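Local coordinates for protein pullulanase (Bacillus acidopullulyticus, PDB 2WAN) that hydrolyses alpha-1,6-glucosidic linkages in pullulan and probably in other branched alpha-glucans such as amylopectin, at residues Y609-Y614 against N637-I642. Residues are numbered along the deposited sequence; the frame is centred on the assembly and turned at random.
Sequences YWVNEY and NELHAI
Val611 meets Leu639 and Ile642 with a different methyl group for each, spreading its forked side chain between two residues on neighbouring turns of the other helix. Its CG2, which lies anti to its own carbonyl carbon, comes within 4.1 Å of Leu639 CD2. The second branch, CG1, stands anti to the backbone N (chi1 168°) and approaches Ile642 CG2 at 4.3 Å. Leu639 leaves its helix pointing alongside segment 609-614 rather than at it, and its end comes nearer: CD1 continues the chain anti to CA (chi2 178°), while the other methyl, CD2, turns off that line and meets Val611, the two side chains lying aslant to each other. Ile642 does point across, and it also divides its branches, for while CG2 serves Val611, CD1 lies 4.2 Å from Asn612 OD1. That last approach is a van der Waals touch at the exposed border of the contact, whereas Val611 and Leu639 are buried. With 149 Å² buried in all, the packing is light and apolar. The axes of segments 609-614 and 637-642 come within 11.3 Å of each other and are nearly parallel, at 23°.

Both helices belong to the outer layer of the catalytic (beta/alpha)8 barrel, the alpha-amylase fold; helix 597-614 leads into strand 618-621, and helix 629-642 follows it. Phe619 of that strand touches both Val611 and Leu639 from the barrel side, while Trp610 and Tyr614 pack against helix 529-543.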
loop_
_atom_site.group_PDB
_atom_site.type_symbol
_atom_site.label_atom_id
_atom_site.label_comp_id
_atom_site.label_asym_id
_atom_site.label_seq_id
_atom_site.Cartn_x
_atom_site.Cartn_y
_atom_site.Cartn_z
ATOM N N TYR A 609 -8.287 7.298 13.865
ATOM C CA TYR A 609 -8.157 8.658 14.399
ATOM C C TYR A 609 -8.434 9.679 13.288
ATOM O O TYR A 609 -9.180 10.651 13.510
ATOM C CB TYR A 609 -6.756 8.892 14.996
ATOM C CG TYR A 609 -6.495 10.346 15.326
ATOM C CD1 TYR A 609 -7.155 10.974 16.402
ATOM C CD2 TYR A 609 -5.608 11.109 14.563
ATOM C CE1 TYR A 609 -6.908 12.319 16.713
ATOM C CE2 TYR A 609 -5.366 12.464 14.856
ATOM C CZ TYR A 609 -6.022 13.060 15.934
ATOM O OH TYR A 609 -5.801 14.392 16.219
ATOM N N TRP A 610 -7.829 9.486 12.113
ATOM C CA TRP A 610 -8.063 10.430 11.015
ATOM C C TRP A 610 -9.539 10.492 10.588
ATOM O O TRP A 610 -10.091 11.575 10.337
ATOM C CB TRP A 610 -7.134 10.138 9.825
ATOM C CG TRP A 610 -5.750 10.661 10.098
ATOM C CD1 TRP A 610 -4.688 9.949 10.576
ATOM C CD2 TRP A 610 -5.305 12.020 9.980
ATOM N NE1 TRP A 610 -3.591 10.769 10.733
ATOM C CE2 TRP A 610 -3.945 12.051 10.381
ATOM C CE3 TRP A 610 -5.926 13.219 9.569
ATOM C CZ2 TRP A 610 -3.178 13.231 10.373
ATOM C CZ3 TRP A 610 -5.161 14.408 9.552
ATOM C CH2 TRP A 610 -3.795 14.397 9.958
ATOM N N VAL A 611 -10.198 9.342 10.518
ATOM C CA VAL A 611 -11.632 9.355 10.208
ATOM C C VAL A 611 -12.440 10.015 11.335
ATOM O O VAL A 611 -13.297 10.862 11.089
ATOM C CB VAL A 611 -12.150 7.926 9.942
ATOM C CG1 VAL A 611 -13.697 7.915 9.910
ATOM C CG2 VAL A 611 -11.544 7.400 8.606
ATOM N N ASN A 612 -12.181 9.615 12.578
ATOM C CA ASN A 612 -12.986 10.121 13.694
ATOM C C ASN A 612 -12.767 11.612 13.973
ATOM O O ASN A 612 -13.735 12.361 14.136
ATOM C CB ASN A 612 -12.742 9.290 14.951
ATOM C CG ASN A 612 -13.372 7.891 14.883
ATOM O OD1 ASN A 612 -14.444 7.676 14.289
ATOM N ND2 ASN A 612 -12.698 6.928 15.511
ATOM N N GLU A 613 -11.506 12.053 13.993
ATOM C CA GLU A 613 -11.201 13.438 14.360
ATOM C C GLU A 613 -11.355 14.428 13.202
ATOM O O GLU A 613 -11.837 15.575 13.398
ATOM C CB GLU A 613 -9.778 13.531 14.946
ATOM C CG GLU A 613 -9.372 14.886 15.473
ATOM C CD GLU A 613 -10.190 15.333 16.698
ATOM O OE1 GLU A 613 -10.663 14.454 17.466
ATOM O OE2 GLU A 613 -10.350 16.558 16.878
ATOM N N TYR A 614 -10.943 14.001 12.001
ATOM C CA TYR A 614 -10.933 14.895 10.832
ATOM C C TYR A 614 -12.044 14.643 9.810
ATOM O O TYR A 614 -12.203 15.436 8.905
ATOM C CB TYR A 614 -9.560 14.889 10.129
ATOM C CG TYR A 614 -8.427 15.496 10.955
ATOM C CD1 TYR A 614 -8.004 16.827 10.747
ATOM C CD2 TYR A 614 -7.775 14.741 11.938
ATOM C CE1 TYR A 614 -6.965 17.382 11.515
ATOM C CE2 TYR A 614 -6.733 15.287 12.699
ATOM C CZ TYR A 614 -6.344 16.605 12.474
ATOM O OH TYR A 614 -5.309 17.122 13.200
ATOM N N ASN A 637 -12.335 -3.755 7.425
ATOM C CA ASN A 637 -13.383 -4.160 8.365
ATOM C C ASN A 637 -13.648 -3.129 9.469
ATOM O O ASN A 637 -14.802 -2.839 9.781
ATOM C CB ASN A 637 -13.078 -5.548 8.945
ATOM C CG ASN A 637 -13.206 -6.661 7.907
ATOM O OD1 ASN A 637 -13.722 -6.453 6.811
ATOM N ND2 ASN A 637 -12.720 -7.847 8.247
ATOM N N GLU A 638 -12.586 -2.584 10.062
ATOM C CA GLU A 638 -12.745 -1.588 11.128
ATOM C C GLU A 638 -13.375 -0.304 10.610
ATOM O O GLU A 638 -14.328 0.219 11.207
ATOM C CB GLU A 638 -11.412 -1.276 11.814
ATOM C CG GLU A 638 -10.901 -2.407 12.694
ATOM C CD GLU A 638 -9.791 -1.988 13.640
ATOM O OE1 GLU A 638 -9.474 -0.775 13.745
ATOM O OE2 GLU A 638 -9.232 -2.902 14.284
ATOM N N LEU A 639 -12.861 0.200 9.487
ATOM C CA LEU A 639 -13.402 1.444 8.964
ATOM C C LEU A 639 -14.827 1.289 8.416
ATOM O O LEU A 639 -15.649 2.197 8.597
ATOM C CB LEU A 639 -12.462 2.096 7.947
ATOM C CG LEU A 639 -11.107 2.494 8.540
ATOM C CD1 LEU A 639 -10.246 3.069 7.430
ATOM C CD2 LEU A 639 -11.242 3.487 9.721
ATOM N N HIS A 640 -15.133 0.151 7.785
ATOM C CA HIS A 640 -16.492 -0.054 7.242
ATOM C C HIS A 640 -17.523 -0.260 8.360
ATOM O O HIS A 640 -18.709 -0.001 8.179
ATOM C CB HIS A 640 -16.546 -1.201 6.220
ATOM C CG HIS A 640 -15.841 -0.892 4.927
ATOM N ND1 HIS A 640 -15.979 0.309 4.264
ATOM C CD2 HIS A 640 -14.994 -1.639 4.177
ATOM C CE1 HIS A 640 -15.244 0.289 3.160
ATOM N NE2 HIS A 640 -14.642 -0.885 3.082
ATOM N N ALA A 641 -17.056 -0.711 9.517
ATOM C CA ALA A 641 -17.921 -0.774 10.702
ATOM C C ALA A 641 -18.344 0.617 11.184
ATOM O O ALA A 641 -19.444 0.784 11.721
ATOM C CB ALA A 641 -17.242 -1.566 11.834
ATOM N N ILE A 642 -17.474 1.607 10.997
ATOM C CA ILE A 642 -17.799 2.999 11.314
ATOM C C ILE A 642 -18.752 3.536 10.240
ATOM O O ILE A 642 -19.801 4.101 10.549
ATOM C CB ILE A 642 -16.513 3.849 11.398
ATOM C CG1 ILE A 642 -15.695 3.428 12.624
ATOM C CG2 ILE A 642 -16.824 5.376 11.427
ATOM C CD1 ILE A 642 -14.268 3.819 12.539
#